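Local coordinates for protein klebicin C activity (Klebsiella pneumoniae, PDB 7NNA) that is a bacterial toxin whose Tol-binding domain, a long helical hairpin, probably takes part in import through the efflux channel TolC, at residues A[30-33]-A[34-38]; A[38-41]-A[42-46]; A[134-137]-A[138-142]; A[161-164]-A[165-169]. All coordinates share one frame; numbering follows the deposited sequence.

Interaction 1: A[30-33]-A[34-38]; sequences KWTT and ENLAK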
ATOM      1  N   LYS A  30      -1.270  16.154 -11.239  1.00 21.41           N
ATOM      2  CA  LYS A  30      -0.170  15.239 -11.567  1.00 22.58           C
ATOM      3  C   LYS A  30       0.678  14.958 -10.351  1.00 22.41           C
ATOM      4  O   LYS A  30       1.116  13.819 -10.177  1.00 22.24           O
ATOM      5  CB  LYS A  30       0.793  15.803 -12.655  1.00 25.89           C
ATOM      6  CG  LYS A  30       0.200  15.760 -14.020  1.00 34.98           C
ATOM      7  CD  LYS A  30       1.159  16.375 -15.067  1.00 42.94           C
ATOM      8  CE  LYS A  30       2.416  15.562 -15.146  1.00 51.56           C
ATOM      9  NZ  LYS A  30       2.158  14.202 -15.679  1.00 57.43           N
ATOM     10  N   TRP A  31       1.026  16.002  -9.587  1.00 21.61           N
ATOM     11  CA  TRP A  31       1.861  15.839  -8.375  1.00 21.06           C
ATOM     12  C   TRP A  31       1.122  14.871  -7.376  1.00 18.76           C
ATOM     13  O   TRP A  31       1.742  13.956  -6.804  1.00 17.18           O
ATOM     14  CB  TRP A  31       2.091  17.232  -7.735  1.00 22.71           C
ATOM     15  CG  TRP A  31       3.077  17.122  -6.607  1.00 25.77           C
ATOM     16  CD1 TRP A  31       4.444  17.224  -6.690  1.00 27.99           C
ATOM     17  CD2 TRP A  31       2.780  16.741  -5.261  1.00 26.33           C
ATOM     18  NE1 TRP A  31       5.006  16.967  -5.465  1.00 29.64           N
ATOM     19  CE2 TRP A  31       4.014  16.559  -4.595  1.00 28.89           C
ATOM     20  CE3 TRP A  31       1.592  16.450  -4.566  1.00 26.81           C
ATOM     21  CZ2 TRP A  31       4.085  16.185  -3.236  1.00 30.38           C
ATOM     22  CZ3 TRP A  31       1.671  16.026  -3.247  1.00 28.68           C
ATOM     23  CH2 TRP A  31       2.901  15.960  -2.577  1.00 29.76           C
ATOM     24  N   THR A  32      -0.184  15.106  -7.154  1.00 18.23           N
ATOM     25  CA  THR A  32      -0.982  14.247  -6.244  1.00 17.63           C
ATOM     26  C   THR A  32      -0.957  12.778  -6.700  1.00 18.83           C
ATOM     27  O   THR A  32      -0.728  11.879  -5.866  1.00 17.71           O
ATOM     28  CB  THR A  32      -2.405  14.776  -6.256  1.00 17.83           C
ATOM     29  OG1 THR A  32      -2.325  16.019  -5.566  1.00 19.27           O
ATOM     30  CG2 THR A  32      -3.424  13.793  -5.517  1.00 18.25           C
ATOM     31  N   THR A  33      -1.178  12.527  -8.001  1.00 17.39           N
ATOM     32  CA  THR A  33      -1.150  11.147  -8.499  1.00 18.82           C
ATOM     33  C   THR A  33       0.242  10.532  -8.327  1.00 19.87           C
ATOM     34  O   THR A  33       0.338   9.410  -7.847  1.00 19.88           O
ATOM     35  CB  THR A  33      -1.511  11.138  -9.996  1.00 19.86           C
ATOM     36  OG1 THR A  33      -2.805  11.622 -10.151  1.00 20.21           O
ATOM     37  CG2 THR A  33      -1.417   9.706 -10.642  1.00 21.48           C
ATOM     38  N   GLU A  34       1.292  11.253  -8.679  0.58 20.87           N
ATOM     39  CA  GLU A  34       2.662  10.755  -8.554  0.58 21.67           C
ATOM     40  C   GLU A  34       3.003  10.420  -7.105  0.58 23.07           C
ATOM     41  O   GLU A  34       3.692   9.412  -6.857  0.58 23.04           O
ATOM     42  CB  GLU A  34       3.657  11.783  -9.139  0.58 24.31           C
ATOM     43  CG  GLU A  34       3.618  11.884 -10.660  0.58 27.64           C
ATOM     44  CD  GLU A  34       4.249  13.117 -11.303  0.58 36.29           C
ATOM     45  OE1 GLU A  34       4.639  14.059 -10.573  0.58 34.33           O
ATOM     46  OE2 GLU A  34       4.305  13.162 -12.553  0.58 38.04           O
ATOM     47  N   ASN A  35       2.562  11.265  -6.157  1.00 22.31           N
ATOM     48  CA  ASN A  35       2.778  11.044  -4.717  1.00 22.95           C
ATOM     49  C   ASN A  35       2.061   9.774  -4.256  1.00 21.48           C
ATOM     50  O   ASN A  35       2.641   8.962  -3.516  1.00 20.55           O
ATOM     51  CB  ASN A  35       2.355  12.285  -3.899  1.00 23.69           C
ATOM     52  CG  ASN A  35       2.471  12.091  -2.382  1.00 28.45           C
ATOM     53  OD1 ASN A  35       3.578  11.947  -1.881  1.00 31.84           O
ATOM     54  ND2 ASN A  35       1.318  12.008  -1.627  1.00 28.09           N
ATOM     55  N   LEU A  36       0.835   9.554  -4.767  1.00 18.78           N
ATOM     56  CA  LEU A  36       0.110   8.361  -4.438  1.00 18.51           C
ATOM     57  C   LEU A  36       0.682   7.125  -5.080  1.00 19.84           C
ATOM     58  O   LEU A  36       0.658   6.048  -4.444  1.00 20.06           O
ATOM     59  CB  LEU A  36      -1.413   8.523  -4.754  1.00 17.81           C
ATOM     60  CG  LEU A  36      -2.159   9.110  -3.529  1.00 18.29           C
ATOM     61  CD1 LEU A  36      -3.486   9.757  -3.986  1.00 19.99           C
ATOM     62  CD2 LEU A  36      -2.472   7.994  -2.439  1.00 19.03           C
ATOM     63  N   ALA A  37       1.213   7.258  -6.278  1.00 20.74           N
ATOM     64  CA  ALA A  37       1.818   6.117  -6.983  1.00 23.29           C
ATOM     65  C   ALA A  37       3.092   5.682  -6.214  1.00 24.29           C
ATOM     66  O   ALA A  37       3.337   4.473  -6.038  1.00 25.19           O
ATOM     67  CB  ALA A  37       2.146   6.534  -8.404  1.00 25.70           C
ATOM     68  N   LYS A  38       3.886   6.657  -5.741  1.00 22.41           N
ATOM     69  CA  LYS A  38       5.095   6.311  -4.968  1.00 23.84           C
ATOM     70  C   LYS A  38       4.681   5.665  -3.644  1.00 23.17           C
ATOM     71  O   LYS A  38       5.330   4.687  -3.194  1.00 22.54           O
ATOM     72  CB  LYS A  38       5.918   7.579  -4.697  1.00 28.31           C
ATOM     73  CG  LYS A  38       6.657   7.894  -5.998  1.00 40.09           C
ATOM     74  CD  LYS A  38       7.667   9.013  -5.957  1.00 51.70           C
ATOM     75  CE  LYS A  38       8.615   8.939  -7.154  1.00 59.70           C
ATOM     76  NZ  LYS A  38       7.913   9.178  -8.457  1.00 63.98           N
TER
HETATM   77  O   HOH W   1       3.086  12.014 -14.422  1.00 62.37           O
HETATM   78  O   HOH W   2      -1.177  12.653  -3.023  1.00 26.85           O
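Thr32 O is gripped from two directions: the backbone N of Leu36 donates to it at 3.0 Å, and a water donates to it at 3.0 Å. The same water accepts from Asn35 ND2, so the side-chain amide is tied back to the helix backbone one turn behind it. Asn35 also packs against the Trp31 indole. With CG anti to the backbone N in both residues (chi1 -173° in Trp31, 176° in Asn35), the two side chains run alongside each other in the same direction, and the amide plane lies nearly parallel to the indole, 10° away. CB of Asn35 sits over one face of the six-membered ring, 4.1 Å from its centroid, in a CH-pi contact displaced toward the ring's rim.

Round the helix, Lys30 and Glu34 form an i to i+4 ion pair, seen in one of two conformers of Glu34 and therefore tentative. Lys30 NZ stands 3.9 Å from Glu34 OE2, a long salt bridge, and a water that accepts from NZ at 2.7 Å probably bridges the two. Glu34 lies extended beyond CG, its CG packed against Lys30 O, and the Lys30 chain bends in its last two torsions to turn its amine back toward the carboxylate. Thr33, on the side facing helix 93-197, sends OG1 to Ala29 O and to Glu155 of that helix, which Leu36 also meets through Lys147 and Ala151. Such i to i+4 pairing of side chains belongs to a long alpha helix, here one arm of an antiparallel helical hairpin.

Interaction 2: A[38-41]-A[42-46]; sequences KTQA and AQAER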
ATOM      1  N   LYS A  38       3.886   6.657  -5.741  1.00 22.41           N
ATOM      2  CA  LYS A  38       5.095   6.311  -4.968  1.00 23.84           C
ATOM      3  C   LYS A  38       4.681   5.665  -3.644  1.00 23.17           C
ATOM      4  O   LYS A  38       5.330   4.687  -3.194  1.00 22.54           O
ATOM      5  CB  LYS A  38       5.918   7.579  -4.697  1.00 28.31           C
ATOM      6  CG  LYS A  38       6.657   7.894  -5.998  1.00 40.09           C
ATOM      7  CD  LYS A  38       7.667   9.013  -5.957  1.00 51.70           C
ATOM      8  CE  LYS A  38       8.615   8.939  -7.154  1.00 59.70           C
ATOM      9  NZ  LYS A  38       7.913   9.178  -8.457  1.00 63.98           N
ATOM     10  N   THR A  39       3.616   6.194  -3.032  1.00 20.53           N
ATOM     11  CA  THR A  39       3.076   5.634  -1.768  1.00 21.89           C
ATOM     12  C   THR A  39       2.606   4.191  -1.984  1.00 21.67           C
ATOM     13  O   THR A  39       2.848   3.323  -1.110  1.00 22.59           O
ATOM     14  CB  THR A  39       1.903   6.472  -1.228  1.00 22.08           C
ATOM     15  OG1 THR A  39       2.393   7.820  -0.969  1.00 23.78           O
ATOM     16  CG2 THR A  39       1.446   5.943   0.098  1.00 23.71           C
ATOM     17  N   GLN A  40       1.958   3.934  -3.108  1.00 19.73           N
ATOM     18  CA  GLN A  40       1.483   2.568  -3.406  1.00 21.06           C
ATOM     19  C   GLN A  40       2.630   1.604  -3.512  1.00 23.03           C
ATOM     20  O   GLN A  40       2.586   0.494  -2.911  1.00 22.61           O
ATOM     21  CB  GLN A  40       0.620   2.578  -4.703  1.00 19.58           C
ATOM     22  CG  GLN A  40      -0.063   1.264  -5.030  1.00 22.33           C
ATOM     23  CD  GLN A  40       0.850   0.196  -5.620  1.00 26.70           C
ATOM     24  OE1 GLN A  40       1.862   0.494  -6.282  1.00 27.12           O
ATOM     25  NE2 GLN A  40       0.491  -1.087  -5.450  1.00 23.84           N
ATOM     26  N   ALA A  41       3.666   2.015  -4.253  1.00 23.85           N
ATOM     27  CA  ALA A  41       4.847   1.139  -4.489  1.00 25.54           C
ATOM     28  C   ALA A  41       5.561   0.897  -3.157  1.00 25.72           C
ATOM     29  O   ALA A  41       5.951  -0.244  -2.871  1.00 26.63           O
ATOM     30  CB  ALA A  41       5.805   1.809  -5.510  1.00 25.48           C
ATOM     31  N   ALA A  42       5.724   1.946  -2.311  1.00 24.85           N
ATOM     32  CA  ALA A  42       6.373   1.758  -0.984  1.00 25.55           C
ATOM     33  C   ALA A  42       5.513   0.861  -0.038  1.00 24.75           C
ATOM     34  O   ALA A  42       6.057   0.028   0.715  1.00 23.91           O
ATOM     35  CB  ALA A  42       6.658   3.119  -0.286  1.00 27.14           C
ATOM     36  N   GLN A  43       4.200   0.981  -0.118  1.00 23.92           N
ATOM     37  CA  GLN A  43       3.304   0.173   0.724  1.00 23.49           C
ATOM     38  C   GLN A  43       3.250  -1.305   0.267  1.00 23.70           C
ATOM     39  O   GLN A  43       3.134  -2.227   1.121  1.00 23.68           O
ATOM     40  CB  GLN A  43       1.905   0.793   0.693  1.00 24.94           C
ATOM     41  CG  GLN A  43       0.910   0.083   1.643  1.00 26.63           C
ATOM     42  CD  GLN A  43       1.409   0.012   3.059  1.00 28.55           C
ATOM     43  OE1 GLN A  43       1.996   0.941   3.555  1.00 28.59           O
ATOM     44  NE2 GLN A  43       1.165  -1.076   3.758  1.00 27.75           N
ATOM     45  N   ALA A  44       3.315  -1.576  -1.065  1.00 22.59           N
ATOM     46  CA  ALA A  44       3.432  -2.970  -1.554  1.00 24.84           C
ATOM     47  C   ALA A  44       4.746  -3.586  -1.004  1.00 25.68           C
ATOM     48  O   ALA A  44       4.786  -4.791  -0.661  1.00 24.47           O
ATOM     49  CB  ALA A  44       3.496  -2.978  -3.087  1.00 23.86           C
ATOM     50  N   GLU A  45       5.862  -2.768  -0.958  1.00 25.52           N
ATOM     51  CA  GLU A  45       7.092  -3.306  -0.372  1.00 26.91           C
ATOM     52  C   GLU A  45       6.926  -3.636   1.124  1.00 26.93           C
ATOM     53  O   GLU A  45       7.464  -4.630   1.594  1.00 26.61           O
ATOM     54  CB  GLU A  45       8.301  -2.408  -0.646  1.00 31.41           C
ATOM     55  CG  GLU A  45       8.591  -2.303  -2.141  1.00 33.36           C
ATOM     56  CD  GLU A  45       8.855  -3.636  -2.829  0.50 29.73           C
ATOM     57  OE1 GLU A  45       9.640  -4.438  -2.285  0.50 32.20           O
ATOM     58  OE2 GLU A  45       8.235  -3.898  -3.881  0.50 27.64           O
ATOM     59  N   ARG A  46       6.190  -2.818   1.870  0.50 26.82           N
ATOM     60  CA  ARG A  46       5.930  -3.105   3.299  0.50 27.17           C
ATOM     61  C   ARG A  46       5.060  -4.322   3.454  0.50 26.54           C
ATOM     62  O   ARG A  46       5.309  -5.133   4.355  0.50 27.30           O
ATOM     63  CB  ARG A  46       5.332  -1.901   4.032  0.50 29.46           C
ATOM     64  CG  ARG A  46       6.450  -0.989   4.529  0.50 34.74           C
ATOM     65  CD  ARG A  46       5.981   0.214   5.326  0.50 36.53           C
ATOM     66  NE  ARG A  46       5.006   0.968   4.568  0.50 36.88           N
ATOM     67  CZ  ARG A  46       5.232   2.132   3.983  0.50 34.93           C
ATOM     68  NH1 ARG A  46       6.415   2.734   4.107  0.50 36.76           N
ATOM     69  NH2 ARG A  46       4.285   2.714   3.293  0.50 28.89           N
TER
HETATM   70  O   HOH W   3       6.595  -2.048  -4.996  1.00 37.00           O
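Gln43 CB presses on Thr39 O at 3.2 Å, on the side of helix 14-79 that faces helix 93-197, and this is the close-packed part of the turn. Gln43 is buried; its CG lies anti to the backbone N (chi1 -175°) and the chain then bends, carrying the amide away from residues 38-41. There NE2 bonds to Glu137 of the partner helix, while OE1 accepts two bonds from Arg46 in one of that residue's two conformers, NH2 at 2.9 Å and NE at 3.2 Å. In this conformer the guanidinium comes side-on with OE1 in its own plane, yet both nitrogens approach from one face of the amide, NE well above it.

Gln40, one turn earlier, reaches Glu145 across the interface of the antiparallel helical hairpin, and Thr39 packs on Ile144. The solvent side carries Ala41 and Ala42 among the longer Lys38, Glu45 and Arg46. The CB atoms of the two alanines touch little beyond neighbouring backbone. Here water bridges the turn, donating to Ala41 O at 2.9 Å and to Glu45 OE2 at 2.7 Å. Ala41 O also takes the backbone N of Glu45, at 3.2 Å, and Glu45 OE2 has a salt-bridge partner in Lys48.

Interaction 3: A[134-137]-A[138-142]; sequences QEEE and QRKQA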
ATOM      1  N   GLN A 134       0.611  -8.554   8.642  1.00 32.61           N
ATOM      2  CA  GLN A 134       0.549  -8.762   7.161  1.00 30.92           C
ATOM      3  C   GLN A 134      -0.814  -8.292   6.682  1.00 30.92           C
ATOM      4  O   GLN A 134      -0.916  -7.566   5.666  1.00 29.48           O
ATOM      5  CB  GLN A 134       0.721 -10.240   6.724  1.00 31.61           C
ATOM      6  CG  GLN A 134       0.520 -10.498   5.181  1.00 32.49           C
ATOM      7  CD  GLN A 134       0.725 -11.964   4.795  1.00 39.39           C
ATOM      8  OE1 GLN A 134       1.431 -12.688   5.486  1.00 39.62           O
ATOM      9  NE2 GLN A 134       0.164 -12.454   3.643  1.00 39.48           N
ATOM     10  N   GLU A 135      -1.876  -8.694   7.410  1.00 30.61           N
ATOM     11  CA  GLU A 135      -3.238  -8.297   7.051  1.00 31.73           C
ATOM     12  C   GLU A 135      -3.349  -6.800   7.039  1.00 30.81           C
ATOM     13  O   GLU A 135      -3.947  -6.245   6.114  1.00 31.55           O
ATOM     14  CB  GLU A 135      -4.274  -8.871   8.079  1.00 36.30           C
ATOM     15  CG  GLU A 135      -4.549 -10.339   7.874  1.00 46.03           C
ATOM     16  CD  GLU A 135      -5.002 -11.104   9.117  1.00 60.59           C
ATOM     17  OE1 GLU A 135      -5.500 -10.475  10.085  1.00 63.35           O
ATOM     18  OE2 GLU A 135      -4.867 -12.350   9.111  1.00 63.72           O
ATOM     19  N   GLU A 136      -2.812  -6.131   8.078  1.00 30.62           N
ATOM     20  CA  GLU A 136      -2.901  -4.647   8.133  1.00 30.51           C
ATOM     21  C   GLU A 136      -2.141  -3.977   7.010  1.00 27.86           C
ATOM     22  O   GLU A 136      -2.635  -3.002   6.446  1.00 27.35           O
ATOM     23  CB  GLU A 136      -2.434  -4.139   9.521  1.00 34.47           C
ATOM     24  CG  GLU A 136      -2.363  -2.627   9.683  1.00 36.32           C
ATOM     25  CD  GLU A 136      -3.671  -1.868   9.497  1.00 40.68           C
ATOM     26  OE1 GLU A 136      -4.748  -2.503   9.537  1.00 42.71           O
ATOM     27  OE2 GLU A 136      -3.610  -0.639   9.278  1.00 39.16           O
ATOM     28  N   GLU A 137      -0.950  -4.476   6.641  1.00 24.75           N
ATOM     29  CA  GLU A 137      -0.202  -3.839   5.536  1.00 22.99           C
ATOM     30  C   GLU A 137      -0.967  -4.053   4.190  1.00 23.66           C
ATOM     31  O   GLU A 137      -0.915  -3.193   3.326  1.00 22.60           O
ATOM     32  CB  GLU A 137       1.213  -4.408   5.445  1.00 25.93           C
ATOM     33  CG  GLU A 137       2.085  -4.005   6.639  1.00 29.72           C
ATOM     34  CD  GLU A 137       2.092  -2.543   7.074  1.00 38.44           C
ATOM     35  OE1 GLU A 137       2.134  -1.631   6.220  1.00 33.26           O
ATOM     36  OE2 GLU A 137       2.074  -2.303   8.300  1.00 45.30           O
ATOM     37  N   GLN A 138      -1.624  -5.209   4.006  1.00 23.28           N
ATOM     38  CA  GLN A 138      -2.427  -5.461   2.799  1.00 23.35           C
ATOM     39  C   GLN A 138      -3.656  -4.565   2.819  1.00 22.80           C
ATOM     40  O   GLN A 138      -4.025  -4.030   1.784  1.00 22.26           O
ATOM     41  CB  GLN A 138      -2.855  -6.935   2.777  1.00 25.72           C
ATOM     42  CG  GLN A 138      -1.648  -7.839   2.530  1.00 26.79           C
ATOM     43  CD  GLN A 138      -1.983  -9.340   2.555  1.00 36.19           C
ATOM     44  OE1 GLN A 138      -1.118 -10.163   2.306  1.00 39.35           O
ATOM     45  NE2 GLN A 138      -3.202  -9.754   2.871  1.00 35.64           N
ATOM     46  N   ARG A 139      -4.265  -4.334   3.986  1.00 24.02           N
ATOM     47  CA  ARG A 139      -5.435  -3.439   4.077  1.00 26.11           C
ATOM     48  C   ARG A 139      -5.006  -2.017   3.644  1.00 25.26           C
ATOM     49  O   ARG A 139      -5.730  -1.332   2.853  1.00 25.93           O
ATOM     50  CB  ARG A 139      -5.981  -3.417   5.542  1.00 28.36           C
ATOM     51  CG  ARG A 139      -7.284  -2.599   5.708  1.00 33.43           C
ATOM     52  CD  ARG A 139      -7.603  -2.209   7.194  1.00 40.93           C
ATOM     53  NE  ARG A 139      -6.605  -1.266   7.741  1.00 43.43           N
ATOM     54  CZ  ARG A 139      -6.571   0.039   7.485  1.00 45.95           C
ATOM     55  NH1 ARG A 139      -7.494   0.598   6.707  1.00 47.85           N
ATOM     56  NH2 ARG A 139      -5.602   0.792   7.981  1.00 44.67           N
ATOM     57  N   LYS A 140      -3.873  -1.546   4.186  1.00 23.25           N
ATOM     58  CA  LYS A 140      -3.412  -0.189   3.853  1.00 23.36           C
ATOM     59  C   LYS A 140      -3.074  -0.079   2.368  1.00 21.98           C
ATOM     60  O   LYS A 140      -3.323   0.959   1.737  1.00 21.89           O
ATOM     61  CB  LYS A 140      -2.182   0.173   4.690  1.00 25.75           C
ATOM     62  CG  LYS A 140      -2.554   0.253   6.159  1.00 35.66           C
ATOM     63  CD  LYS A 140      -1.484   0.817   7.050  1.00 45.07           C
ATOM     64  CE  LYS A 140      -0.255  -0.008   7.060  1.00 50.65           C
ATOM     65  NZ  LYS A 140       0.878   0.669   7.768  1.00 58.04           N
ATOM     66  N   GLN A 141      -2.442  -1.125   1.816  1.00 20.18           N
ATOM     67  CA  GLN A 141      -2.128  -1.137   0.388  1.00 19.48           C
ATOM     68  C   GLN A 141      -3.402  -0.993  -0.479  1.00 20.23           C
ATOM     69  O   GLN A 141      -3.413  -0.178  -1.406  1.00 19.57           O
ATOM     70  CB  GLN A 141      -1.377  -2.446   0.022  1.00 19.66           C
ATOM     71  CG  GLN A 141      -0.844  -2.335  -1.440  1.00 20.79           C
ATOM     72  CD  GLN A 141      -0.214  -3.644  -1.893  1.00 24.16           C
ATOM     73  OE1 GLN A 141       0.358  -4.373  -1.071  1.00 24.79           O
ATOM     74  NE2 GLN A 141      -0.358  -3.983  -3.170  1.00 22.75           N
ATOM     75  N   ALA A 142      -4.466  -1.755  -0.189  1.00 21.60           N
ATOM     76  CA  ALA A 142      -5.729  -1.688  -0.961  1.00 23.07           C
ATOM     77  C   ALA A 142      -6.352  -0.279  -0.803  1.00 22.92           C
ATOM     78  O   ALA A 142      -6.907   0.249  -1.772  1.00 22.31           O
ATOM     79  CB  ALA A 142      -6.713  -2.776  -0.464  1.00 24.99           C
TER
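Residues 134-137 and 138-142 form one unbroken piece of helix, in which the backbone N atoms of Gln138, Arg139, Lys140 and Gln141 each donate to the carbonyl four residues earlier. Three side-chain pairs are fastened over this frame. Glu136 and Arg139 lie alongside each other, both with CG anti to the backbone N, and the bends further out bring their ends together. Arg139 grips the carboxylate side-on with one nitrogen to each oxygen: NE reaches Glu136 OE1 at 2.9 Å and NH2 reaches OE2 at 2.8 Å, both nearly straight and on the syn side. The carboxylate and guanidinium planes are turned 31° apart, so the fork is slightly twisted, but two bonds still restrict rotation of either group.

Lys140 CG and CD pass beside Glu136 OE2, CD at 3.4 Å, before the chain bends at chi3 toward Glu137. There NZ forms a salt bridge with Glu137 OE1 at 3.0 Å and a weak bond with OE2. On another side of the helix the amides of Gln134 and Gln138 meet with their planes 72° apart. Gln134 NE2 donates to Gln138 OE1 at 2.9 Å, the acceptor lying in the donor's amide plane while the donor stands above the plane of the acceptor.

Helix 14-79 runs beside this turn of helix 93-197: it supplies Gln43 as the second partner of Glu137 OE1, Gln134 OE1 takes Gln54, the side chains of Gln134 and Gln138 touch Met51, and Gln141 packs on Ala47.

Interaction 4: A[161-164]-A[165-169]; sequences KAEA and DRIAA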
ATOM      1  N   LYS A 161      -9.802  19.460 -18.836  1.00 26.64           N
ATOM      2  CA  LYS A 161     -10.174  20.884 -18.638  1.00 25.96           C
ATOM      3  C   LYS A 161      -9.039  21.833 -19.083  1.00 24.38           C
ATOM      4  O   LYS A 161      -9.301  22.802 -19.784  1.00 24.89           O
ATOM      5  CB  LYS A 161     -10.534  21.118 -17.170  1.00 26.13           C
ATOM      6  CG  LYS A 161     -11.054  22.522 -16.831  1.00 28.82           C
ATOM      7  CD  LYS A 161     -12.239  22.963 -17.739  1.00 37.88           C
ATOM      8  CE  LYS A 161     -12.951  24.254 -17.337  1.00 42.29           C
ATOM      9  NZ  LYS A 161     -12.038  25.302 -16.776  1.00 43.02           N
ATOM     10  N   ALA A 162      -7.785  21.566 -18.696  1.00 23.32           N
ATOM     11  CA  ALA A 162      -6.637  22.393 -19.090  1.00 23.79           C
ATOM     12  C   ALA A 162      -6.540  22.428 -20.640  1.00 27.22           C
ATOM     13  O   ALA A 162      -6.369  23.500 -21.230  1.00 27.11           O
ATOM     14  CB  ALA A 162      -5.345  21.801 -18.506  1.00 22.26           C
ATOM     15  N   GLU A 163      -6.760  21.273 -21.285  1.00 28.58           N
ATOM     16  CA  GLU A 163      -6.693  21.204 -22.734  1.00 31.06           C
ATOM     17  C   GLU A 163      -7.820  21.989 -23.376  1.00 31.96           C
ATOM     18  O   GLU A 163      -7.579  22.742 -24.322  1.00 32.80           O
ATOM     19  CB  GLU A 163      -6.660  19.738 -23.228  1.00 35.51           C
ATOM     20  CG  GLU A 163      -6.611  19.671 -24.747  1.00 45.20           C
ATOM     21  CD  GLU A 163      -5.241  19.765 -25.398  0.80 61.41           C
ATOM     22  OE1 GLU A 163      -4.221  19.559 -24.701  0.80 65.79           O
ATOM     23  OE2 GLU A 163      -5.186  20.058 -26.617  0.80 67.14           O
ATOM     24  N   ALA A 164      -9.058  21.850 -22.855  1.00 31.46           N
ATOM     25  CA  ALA A 164     -10.186  22.566 -23.413  1.00 31.86           C
ATOM     26  C   ALA A 164      -9.982  24.078 -23.261  1.00 29.88           C
ATOM     27  O   ALA A 164     -10.361  24.831 -24.171  1.00 28.72           O
ATOM     28  CB  ALA A 164     -11.477  22.114 -22.742  1.00 31.81           C
ATOM     29  N   ASP A 165      -9.445  24.512 -22.125  1.00 28.22           N
ATOM     30  CA  ASP A 165      -9.197  25.936 -21.909  1.00 27.29           C
ATOM     31  C   ASP A 165      -8.134  26.464 -22.822  1.00 26.43           C
ATOM     32  O   ASP A 165      -8.275  27.591 -23.334  1.00 25.45           O
ATOM     33  CB  ASP A 165      -8.849  26.262 -20.436  1.00 25.22           C
ATOM     34  CG  ASP A 165     -10.013  26.041 -19.457  1.00 31.85           C
ATOM     35  OD1 ASP A 165     -11.135  25.809 -19.909  1.00 31.43           O
ATOM     36  OD2 ASP A 165      -9.771  26.011 -18.250  1.00 33.09           O
ATOM     37  N   ARG A 166      -7.085  25.688 -23.048  1.00 27.59           N
ATOM     38  CA  ARG A 166      -6.029  26.128 -23.983  1.00 30.19           C
ATOM     39  C   ARG A 166      -6.608  26.271 -25.425  1.00 32.27           C
ATOM     40  O   ARG A 166      -6.306  27.253 -26.130  1.00 31.50           O
ATOM     41  CB  ARG A 166      -4.859  25.132 -23.991  1.00 32.80           C
ATOM     42  CG  ARG A 166      -3.633  25.677 -24.691  1.00 38.32           C
ATOM     43  CD  ARG A 166      -2.672  24.565 -24.992  1.00 46.13           C
ATOM     44  NE  ARG A 166      -2.888  24.148 -26.360  1.00 55.70           N
ATOM     45  CZ  ARG A 166      -3.517  23.051 -26.737  1.00 59.70           C
ATOM     46  NH1 ARG A 166      -3.929  22.175 -25.832  1.00 59.12           N
ATOM     47  NH2 ARG A 166      -3.696  22.793 -28.032  1.00 62.17           N
ATOM     48  N   ILE A 167      -7.411  25.310 -25.870  1.00 33.55           N
ATOM     49  CA  ILE A 167      -7.990  25.365 -27.220  1.00 34.17           C
ATOM     50  C   ILE A 167      -8.965  26.548 -27.301  1.00 33.08           C
ATOM     51  O   ILE A 167      -8.998  27.239 -28.338  1.00 34.79           O
ATOM     52  CB  ILE A 167      -8.628  23.975 -27.601  1.00 37.46           C
ATOM     53  CG1 ILE A 167      -7.553  22.942 -27.876  1.00 40.03           C
ATOM     54  CG2 ILE A 167      -9.637  24.024 -28.785  1.00 40.41           C
ATOM     55  CD1 ILE A 167      -8.097  21.508 -27.799  1.00 43.82           C
ATOM     56  N   ALA A 168      -9.712  26.837 -26.212  1.00 32.10           N
ATOM     57  CA  ALA A 168     -10.644  27.988 -26.226  1.00 32.07           C
ATOM     58  C   ALA A 168      -9.850  29.284 -26.347  1.00 31.66           C
ATOM     59  O   ALA A 168     -10.246  30.194 -27.085  1.00 31.82           O
ATOM     60  CB  ALA A 168     -11.466  28.008 -24.935  1.00 31.58           C
ATOM     61  N   ALA A 169      -8.690  29.369 -25.654  1.00 29.36           N
ATOM     62  CA  ALA A 169      -7.842  30.553 -25.757  1.00 29.70           C
ATOM     63  C   ALA A 169      -7.326  30.730 -27.188  1.00 31.32           C
ATOM     64  O   ALA A 169      -7.332  31.870 -27.755  1.00 30.54           O
ATOM     65  CB  ALA A 169      -6.697  30.458 -24.735  1.00 28.79           C
TER
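Continuous helix runs through residues 161-169, with the backbone N atoms of Asp165 through Ala168 each bonded to the carbonyl four positions back. Lys161 and Asp165 form an i to i+4 salt bridge. Lys161 CG leaves anti to the backbone N (chi1 -175°), and bends at chi2 and chi4 curl the amine onto the carboxylate, where NZ meets the syn lone pair of Asp165 OD2 at 2.8 Å and OD1 weakly at 3.3 Å. OD2 also bonds to Ser22 of helix 14-79, and Asp165 packs on Ala19 of that helix, so Asp165 lies at the hairpin interface and Lys161 at its edge.

The other pair, Glu163 and Arg166, is spaced i to i+3. Its side chains run together in the same direction, the planes standing 64° apart, and Arg166 NH1 lies over the carboxylate near both oxygens. The salt bridge is to Glu163 OE2, 2.6 Å from NH1; so short an approach makes its detailed geometry doubtful. Ile167 CD1 rests 3.5 Å from the same oxygen. Arg166 NE has Glu170 as a further partner, which places the guanidinium between two acids and probably offsets part of their negative charge along this stretch of helix.

In the fold
From the N terminus, helix 14-79 carries interaction 1 and then interaction 2, which meet at the shared Lys38. After the connection of residues 80-92, helix 93-197 runs back with interaction 3 and later interaction 4. Each contact is local, closing only a turn of helix, and none encloses or crosses another. The larger tie is between the helices: interactions 2 and 3 touch through Gln43, which reaches Glu137 and packs on Gln141. Interaction 1 comes within about 8 Å of interaction 3 and about 9 Å of interaction 4 at the nearest atoms, whereas interactions 3 and 4, on one helix, have centres about 40 Å apart.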